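Local coordinates for protein cytosine-specific methyltransferase (Escherichia coli O157:H7 EDL933, PDB 3G7U) that probably methylates cytosine in DNA at carbon 5, taking the methyl group from S-adenosyl-L-methionine, at residues 156-168 against 347-359. Sequence-based numbering, arbitrary orientation. Where two conformers were deposited one is given.
Sequences YGAPTIRTRYFFI and IGNSVSPIVAEYI
Gly348 O is gripped end-on by Arg162 (one of two conformers): NH1 and NH2 each donate to it at 3.0 Å, and both bonds are bent (142°). In this Rossmann-like C5-cytosine methyltransferase, the grip ties the Arg-X-Arg of motif VIII, at the start of strand 163-171, to the Gly-Asn-Ser-Val segment of motif X. Ser350 O lies over one face of the same guanidinium, toward its rim. Arg164, also modelled twice, donates from NH1 to a water at 2.7 Å, which returns a weak bond to Gly348 O. Arg164 NE forms a salt bridge with Glu118 of motif VI; in relatives the matching pair contacts the target cytosine, and probably does so here. With CG1 anti to the backbone N (chi1 -179°), Val351 directs CG2 over one face of the Arg164 guanidinium and CG1 to the Phe166 ring edge, 3.9 Å from CZ. Val355 CG1 approaches Phe166 CE2 at 3.8 Å. Tyr156 turns its edge to the face of Tyr358, offset, planes at 63°; the Tyr156 hydroxyl is hydrogen-bonded to Phe183 O, that of Tyr358 to Lys186 N. Ile354 CG2 lies 3.2 Å from Tyr156 O. Ser352 N-caps helix 353-367: its OG accepts from Ile354 N at 3.2 Å, hydrogen-bonds to Gln328 O and sits 3.8 Å from Ala158 CB.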
ATOM      1  N   TYR A 156       3.231   4.749 -12.644  1.00 27.63           N
ATOM      2  CA  TYR A 156       4.461   4.258 -12.009  1.00 29.59           C
ATOM      3  C   TYR A 156       4.697   2.780 -12.201  1.00 28.29           C
ATOM      4  O   TYR A 156       5.634   2.207 -11.629  1.00 30.35           O
ATOM      5  CB  TYR A 156       4.505   4.620 -10.524  1.00 32.46           C
ATOM      6  CG  TYR A 156       4.597   6.101 -10.314  1.00 32.18           C
ATOM      7  CD1 TYR A 156       5.826   6.710 -10.057  1.00 33.75           C
ATOM      8  CD2 TYR A 156       3.466   6.904 -10.395  1.00 29.29           C
ATOM      9  CE1 TYR A 156       5.917   8.090  -9.873  1.00 36.59           C
ATOM     10  CE2 TYR A 156       3.535   8.278 -10.200  1.00 38.08           C
ATOM     11  CZ  TYR A 156       4.765   8.861  -9.954  1.00 38.15           C
ATOM     12  OH  TYR A 156       4.828  10.207  -9.757  1.00 37.25           O
ATOM     13  N   GLY A 157       3.895   2.161 -13.057  1.00 27.63           N
ATOM     14  CA  GLY A 157       4.160   0.777 -13.414  1.00 26.17           C
ATOM     15  C   GLY A 157       3.420  -0.186 -12.491  1.00 26.85           C
ATOM     16  O   GLY A 157       3.772  -1.350 -12.443  1.00 28.65           O
ATOM     17  N   ALA A 158       2.425   0.275 -11.755  1.00 24.96           N
ATOM     18  CA  ALA A 158       1.477  -0.609 -11.093  1.00 27.05           C
ATOM     19  C   ALA A 158       0.285  -0.913 -11.977  1.00 25.82           C
ATOM     20  O   ALA A 158      -0.083  -0.111 -12.737  1.00 28.15           O
ATOM     21  CB  ALA A 158       1.023  -0.013  -9.853  1.00 28.46           C
ATOM     22  N   PRO A 159      -0.328  -2.078 -11.856  1.00 25.21           N
ATOM     23  CA  PRO A 159      -1.378  -2.459 -12.790  1.00 24.05           C
ATOM     24  C   PRO A 159      -2.733  -1.917 -12.450  1.00 26.18           C
ATOM     25  O   PRO A 159      -3.667  -2.546 -12.737  1.00 30.78           O
ATOM     26  CB  PRO A 159      -1.422  -3.971 -12.662  1.00 19.31           C
ATOM     27  CG  PRO A 159      -0.193  -4.353 -12.084  1.00 22.53           C
ATOM     28  CD  PRO A 159       0.246  -3.255 -11.209  1.00 23.10           C
ATOM     29  N   THR A 160      -2.820  -0.787 -11.797  1.00 28.36           N
ATOM     30  CA  THR A 160      -4.093  -0.265 -11.378  1.00 27.01           C
ATOM     31  C   THR A 160      -4.117   1.229 -11.582  1.00 31.03           C
ATOM     32  O   THR A 160      -3.113   1.851 -11.493  1.00 26.70           O
ATOM     33  CB  THR A 160      -4.340  -0.577  -9.902  1.00 22.97           C
ATOM     34  OG1 THR A 160      -5.539   0.005  -9.462  1.00 29.64           O
ATOM     35  CG2 THR A 160      -3.257  -0.060  -9.080  1.00 27.77           C
ATOM     36  N   ILE A 161      -5.288   1.772 -11.864  1.00 31.03           N
ATOM     37  CA  ILE A 161      -5.381   3.198 -12.178  1.00 33.65           C
ATOM     38  C   ILE A 161      -5.792   4.039 -10.972  1.00 33.81           C
ATOM     39  O   ILE A 161      -6.173   5.198 -11.145  1.00 36.94           O
ATOM     40  CB  ILE A 161      -6.338   3.507 -13.403  1.00 34.83           C
ATOM     41  CG1 ILE A 161      -7.749   2.954 -13.177  1.00 39.27           C
ATOM     42  CG2 ILE A 161      -5.758   2.972 -14.684  1.00 37.88           C
ATOM     43  CD1 ILE A 161      -8.848   3.709 -13.875  1.00 46.74           C
ATOM     44  N   ARG A 162      -5.720   3.495  -9.757  1.00 28.87           N
ATOM     45  CA  ARG A 162      -6.171   4.224  -8.578  0.50 33.22           C
ATOM     46  C   ARG A 162      -5.369   5.518  -8.373  1.00 30.49           C
ATOM     47  O   ARG A 162      -4.173   5.549  -8.643  1.00 27.79           O
ATOM     48  CB  ARG A 162      -6.166   3.333  -7.320  0.50 34.29           C
ATOM     49  CG  ARG A 162      -4.803   2.868  -6.793  0.50 37.58           C
ATOM     50  CD  ARG A 162      -4.896   2.550  -5.287  0.50 39.31           C
ATOM     51  NE  ARG A 162      -5.528   1.256  -5.020  0.50 46.75           N
ATOM     52  CZ  ARG A 162      -6.193   0.945  -3.905  0.50 51.47           C
ATOM     53  NH1 ARG A 162      -6.721  -0.266  -3.769  0.50 50.99           N
ATOM     54  NH2 ARG A 162      -6.344   1.833  -2.924  0.50 55.70           N
ATOM     55  N   THR A 163      -6.032   6.574  -7.916  1.00 31.65           N
ATOM     56  CA  THR A 163      -5.330   7.825  -7.672  1.00 33.76           C
ATOM     57  C   THR A 163      -5.140   8.037  -6.168  1.00 32.38           C
ATOM     58  O   THR A 163      -5.918   7.543  -5.357  1.00 33.22           O
ATOM     59  CB  THR A 163      -6.025   9.046  -8.308  1.00 34.31           C
ATOM     60  OG1 THR A 163      -7.341   9.165  -7.781  1.00 41.44           O
ATOM     61  CG2 THR A 163      -6.125   8.899  -9.821  1.00 34.93           C
ATOM     62  N   ARG A 164      -4.098   8.791  -5.813  1.00 29.94           N
ATOM     63  CA  ARG A 164      -3.683   8.978  -4.420  0.50 31.11           C
ATOM     64  C   ARG A 164      -3.099  10.376  -4.307  1.00 28.34           C
ATOM     65  O   ARG A 164      -2.419  10.783  -5.224  1.00 28.02           O
ATOM     66  CB  ARG A 164      -2.543   7.997  -4.115  0.50 30.07           C
ATOM     67  CG  ARG A 164      -2.475   7.494  -2.688  0.50 31.94           C
ATOM     68  CD  ARG A 164      -3.377   6.284  -2.501  0.50 29.66           C
ATOM     69  NE  ARG A 164      -3.654   6.017  -1.097  0.50 31.11           N
ATOM     70  CZ  ARG A 164      -4.383   4.994  -0.663  0.50 32.51           C
ATOM     71  NH1 ARG A 164      -4.584   4.822   0.634  0.50 35.60           N
ATOM     72  NH2 ARG A 164      -4.911   4.136  -1.519  0.50 32.09           N
ATOM     73  N   TYR A 165      -3.322  11.072  -3.186  1.00 27.62           N
ATOM     74  CA  TYR A 165      -2.617  12.333  -2.945  1.00 27.06           C
ATOM     75  C   TYR A 165      -1.445  12.052  -2.017  1.00 26.21           C
ATOM     76  O   TYR A 165      -1.580  11.266  -1.074  1.00 28.85           O
ATOM     77  CB  TYR A 165      -3.513  13.308  -2.224  1.00 27.91           C
ATOM     78  CG  TYR A 165      -4.556  14.003  -3.077  1.00 30.85           C
ATOM     79  CD1 TYR A 165      -4.222  15.090  -3.891  1.00 30.79           C
ATOM     80  CD2 TYR A 165      -5.885  13.607  -3.013  1.00 29.49           C
ATOM     81  CE1 TYR A 165      -5.209  15.751  -4.657  1.00 32.29           C
ATOM     82  CE2 TYR A 165      -6.882  14.261  -3.776  1.00 32.03           C
ATOM     83  CZ  TYR A 165      -6.526  15.322  -4.586  1.00 30.00           C
ATOM     84  OH  TYR A 165      -7.503  15.973  -5.301  1.00 33.24           O
ATOM     85  N   PHE A 166      -0.300  12.676  -2.275  1.00 24.42           N
ATOM     86  CA  PHE A 166       0.807  12.654  -1.327  1.00 24.92           C
ATOM     87  C   PHE A 166       1.123  14.064  -0.882  1.00 25.97           C
ATOM     88  O   PHE A 166       1.220  14.971  -1.707  1.00 26.08           O
ATOM     89  CB  PHE A 166       2.017  12.042  -1.970  1.00 20.47           C
ATOM     90  CG  PHE A 166       1.896  10.569  -2.197  1.00 27.65           C
ATOM     91  CD1 PHE A 166       2.338   9.670  -1.234  1.00 29.59           C
ATOM     92  CD2 PHE A 166       1.326  10.064  -3.367  1.00 31.61           C
ATOM     93  CE1 PHE A 166       2.233   8.257  -1.442  1.00 27.62           C
ATOM     94  CE2 PHE A 166       1.214   8.657  -3.566  1.00 29.90           C
ATOM     95  CZ  PHE A 166       1.677   7.771  -2.604  1.00 30.42           C
ATOM     96  N   PHE A 167       1.278  14.238   0.433  1.00 22.49           N
ATOM     97  CA  PHE A 167       1.585  15.527   1.034  1.00 22.25           C
ATOM     98  C   PHE A 167       2.939  15.388   1.696  1.00 24.40           C
ATOM     99  O   PHE A 167       3.058  14.579   2.600  1.00 23.67           O
ATOM    100  CB  PHE A 167       0.545  15.904   2.071  1.00 25.01           C
ATOM    101  CG  PHE A 167      -0.846  16.053   1.501  1.00 30.59           C
ATOM    102  CD1 PHE A 167      -1.241  17.235   0.898  1.00 36.58           C
ATOM    103  CD2 PHE A 167      -1.751  14.995   1.553  1.00 32.76           C
ATOM    104  CE1 PHE A 167      -2.536  17.370   0.345  1.00 37.97           C
ATOM    105  CE2 PHE A 167      -3.044  15.115   1.011  1.00 36.65           C
ATOM    106  CZ  PHE A 167      -3.432  16.296   0.411  1.00 32.93           C
ATOM    107  N   ILE A 168       3.945  16.144   1.217  1.00 24.04           N
ATOM    108  CA  ILE A 168       5.345  15.952   1.657  1.00 25.31           C
ATOM    109  C   ILE A 168       5.856  17.263   2.278  1.00 30.07           C
ATOM    110  O   ILE A 168       5.540  18.349   1.789  1.00 26.29           O
ATOM    111  CB  ILE A 168       6.254  15.493   0.496  1.00 30.42           C
ATOM    112  CG1 ILE A 168       5.854  14.100   0.022  1.00 24.94           C
ATOM    113  CG2 ILE A 168       7.752  15.481   0.905  1.00 30.01           C
ATOM    114  CD1 ILE A 168       6.356  13.761  -1.368  1.00 31.85           C
ATOM    115  N   ILE A 347      -5.508  -5.490   1.139  1.00 23.77           N
ATOM    116  CA  ILE A 347      -5.036  -5.055  -0.171  1.00 22.17           C
ATOM    117  C   ILE A 347      -5.654  -3.719  -0.625  1.00 25.50           C
ATOM    118  O   ILE A 347      -4.923  -2.781  -0.978  1.00 27.79           O
ATOM    119  CB  ILE A 347      -5.264  -6.185  -1.212  1.00 23.02           C
ATOM    120  CG1 ILE A 347      -4.382  -7.361  -0.832  1.00 21.44           C
ATOM    121  CG2 ILE A 347      -4.806  -5.715  -2.618  1.00 25.27           C
ATOM    122  CD1 ILE A 347      -4.837  -8.713  -1.445  1.00 19.45           C
ATOM    123  N   GLY A 348      -6.986  -3.636  -0.619  1.00 24.40           N
ATOM    124  CA  GLY A 348      -7.713  -2.427  -0.998  1.00 26.21           C
ATOM    125  C   GLY A 348      -7.357  -1.180  -0.209  1.00 32.17           C
ATOM    126  O   GLY A 348      -7.271  -0.098  -0.775  1.00 29.76           O
ATOM    127  N   ASN A 349      -7.117  -1.346   1.090  1.00 25.33           N
ATOM    128  CA  ASN A 349      -6.695  -0.262   1.995  1.00 30.57           C
ATOM    129  C   ASN A 349      -5.237   0.200   1.886  1.00 31.60           C
ATOM    130  O   ASN A 349      -4.796   1.065   2.666  1.00 35.52           O
ATOM    131  CB  ASN A 349      -6.912  -0.707   3.452  1.00 33.48           C
ATOM    132  CG  ASN A 349      -8.379  -0.720   3.850  1.00 44.05           C
ATOM    133  OD1 ASN A 349      -9.207  -0.066   3.222  1.00 46.36           O
ATOM    134  ND2 ASN A 349      -8.708  -1.481   4.902  1.00 45.04           N
ATOM    135  N   SER A 350      -4.470  -0.382   0.978  1.00 26.14           N
ATOM    136  CA  SER A 350      -3.051  -0.094   0.911  1.00 27.27           C
ATOM    137  C   SER A 350      -2.714   0.886  -0.196  1.00 24.35           C
ATOM    138  O   SER A 350      -3.381   0.919  -1.236  1.00 25.56           O
ATOM    139  CB  SER A 350      -2.257  -1.387   0.688  1.00 26.02           C
ATOM    140  OG  SER A 350      -2.341  -2.208   1.837  1.00 30.42           O
ATOM    141  N   VAL A 351      -1.661   1.668   0.031  1.00 22.69           N
ATOM    142  CA  VAL A 351      -0.978   2.358  -1.039  1.00 20.35           C
ATOM    143  C   VAL A 351      -0.282   1.267  -1.830  1.00 19.09           C
ATOM    144  O   VAL A 351       0.257   0.331  -1.224  1.00 20.71           O
ATOM    145  CB  VAL A 351       0.127   3.294  -0.493  1.00 22.86           C
ATOM    146  CG1 VAL A 351       0.832   4.048  -1.638  1.00 26.21           C
ATOM    147  CG2 VAL A 351      -0.452   4.263   0.449  1.00 30.30           C
ATOM    148  N   SER A 352      -0.241   1.386  -3.159  1.00 19.97           N
ATOM    149  CA  SER A 352       0.607   0.457  -3.973  1.00 17.17           C
ATOM    150  C   SER A 352       2.068   0.542  -3.554  1.00 20.29           C
ATOM    151  O   SER A 352       2.609   1.662  -3.517  1.00 25.27           O
ATOM    152  CB  SER A 352       0.567   0.834  -5.458  1.00 21.90           C
ATOM    153  OG  SER A 352       1.488  -0.012  -6.120  1.00 22.70           O
ATOM    154  N   PRO A 353       2.710  -0.597  -3.240  1.00 20.49           N
ATOM    155  CA  PRO A 353       4.140  -0.548  -2.925  1.00 21.22           C
ATOM    156  C   PRO A 353       5.024   0.013  -4.049  1.00 26.11           C
ATOM    157  O   PRO A 353       6.110   0.528  -3.790  1.00 25.19           O
ATOM    158  CB  PRO A 353       4.507  -2.003  -2.668  1.00 21.56           C
ATOM    159  CG  PRO A 353       3.273  -2.606  -2.132  1.00 19.10           C
ATOM    160  CD  PRO A 353       2.125  -1.919  -2.927  1.00 20.78           C
ATOM    161  N   ILE A 354       4.592  -0.162  -5.290  1.00 23.24           N
ATOM    162  CA  ILE A 354       5.378   0.328  -6.428  1.00 22.89           C
ATOM    163  C   ILE A 354       5.384   1.873  -6.461  1.00 26.31           C
ATOM    164  O   ILE A 354       6.444   2.482  -6.599  1.00 30.20           O
ATOM    165  CB  ILE A 354       4.804  -0.263  -7.725  1.00 22.59           C
ATOM    166  CG1 ILE A 354       5.019  -1.773  -7.726  1.00 21.26           C
ATOM    167  CG2 ILE A 354       5.417   0.464  -8.959  1.00 25.13           C
ATOM    168  CD1 ILE A 354       4.375  -2.485  -8.986  1.00 21.50           C
ATOM    169  N   VAL A 355       4.207   2.486  -6.323  1.00 21.93           N
ATOM    170  CA  VAL A 355       4.055   3.928  -6.206  1.00 23.78           C
ATOM    171  C   VAL A 355       4.797   4.444  -4.970  1.00 26.46           C
ATOM    172  O   VAL A 355       5.600   5.378  -5.070  1.00 27.14           O
ATOM    173  CB  VAL A 355       2.587   4.329  -6.104  1.00 27.73           C
ATOM    174  CG1 VAL A 355       2.464   5.822  -5.829  1.00 30.51           C
ATOM    175  CG2 VAL A 355       1.839   3.951  -7.393  1.00 26.50           C
ATOM    176  N   ALA A 356       4.562   3.801  -3.818  1.00 23.45           N
ATOM    177  CA  ALA A 356       5.244   4.201  -2.580  1.00 23.12           C
ATOM    178  C   ALA A 356       6.760   4.187  -2.730  1.00 23.08           C
ATOM    179  O   ALA A 356       7.415   5.174  -2.337  1.00 26.96           O
ATOM    180  CB  ALA A 356       4.796   3.312  -1.382  1.00 22.78           C
ATOM    181  N   GLU A 357       7.319   3.135  -3.343  1.00 22.69           N
ATOM    182  CA  GLU A 357       8.772   3.030  -3.509  1.00 25.84           C
ATOM    183  C   GLU A 357       9.321   4.189  -4.332  1.00 30.71           C
ATOM    184  O   GLU A 357      10.345   4.795  -3.984  1.00 25.08           O
ATOM    185  CB  GLU A 357       9.183   1.736  -4.184  1.00 26.90           C
ATOM    186  CG  GLU A 357      10.739   1.561  -4.212  1.00 27.96           C
ATOM    187  CD  GLU A 357      11.169   0.378  -5.034  1.00 34.45           C
ATOM    188  OE1 GLU A 357      10.274  -0.358  -5.530  1.00 32.05           O
ATOM    189  OE2 GLU A 357      12.390   0.175  -5.176  1.00 33.87           O
ATOM    190  N   TYR A 358       8.624   4.497  -5.415  1.00 28.78           N
ATOM    191  CA  TYR A 358       9.096   5.543  -6.302  1.00 32.44           C
ATOM    192  C   TYR A 358       9.207   6.889  -5.621  1.00 31.06           C
ATOM    193  O   TYR A 358      10.263   7.520  -5.719  1.00 31.29           O
ATOM    194  CB  TYR A 358       8.246   5.643  -7.565  1.00 35.05           C
ATOM    195  CG  TYR A 358       9.046   6.196  -8.741  1.00 43.47           C
ATOM    196  CD1 TYR A 358       9.710   5.331  -9.619  1.00 37.84           C
ATOM    197  CD2 TYR A 358       9.160   7.569  -8.956  1.00 44.93           C
ATOM    198  CE1 TYR A 358      10.459   5.812 -10.691  1.00 44.76           C
ATOM    199  CE2 TYR A 358       9.912   8.062 -10.029  1.00 47.60           C
ATOM    200  CZ  TYR A 358      10.555   7.170 -10.893  1.00 47.65           C
ATOM    201  OH  TYR A 358      11.303   7.626 -11.973  1.00 51.21           O
ATOM    202  N   ILE A 359       8.116   7.314  -4.972  1.00 28.04           N
ATOM    203  CA  ILE A 359       8.034   8.589  -4.260  0.50 26.80           C
ATOM    204  C   ILE A 359       9.037   8.662  -3.109  1.00 29.18           C
ATOM    205  O   ILE A 359       9.755   9.657  -2.979  1.00 28.24           O
ATOM    206  CB  ILE A 359       6.606   8.851  -3.726  0.50 26.12           C
ATOM    207  CG1 ILE A 359       5.563   8.818  -4.864  0.50 25.87           C
ATOM    208  CG2 ILE A 359       6.532  10.151  -2.916  0.50 26.42           C
ATOM    209  CD1 ILE A 359       5.812   9.804  -6.036  0.50 21.91           C
TER
HETATM  210  O   HOH W   1      -6.576   3.082   0.320  1.00 49.00           O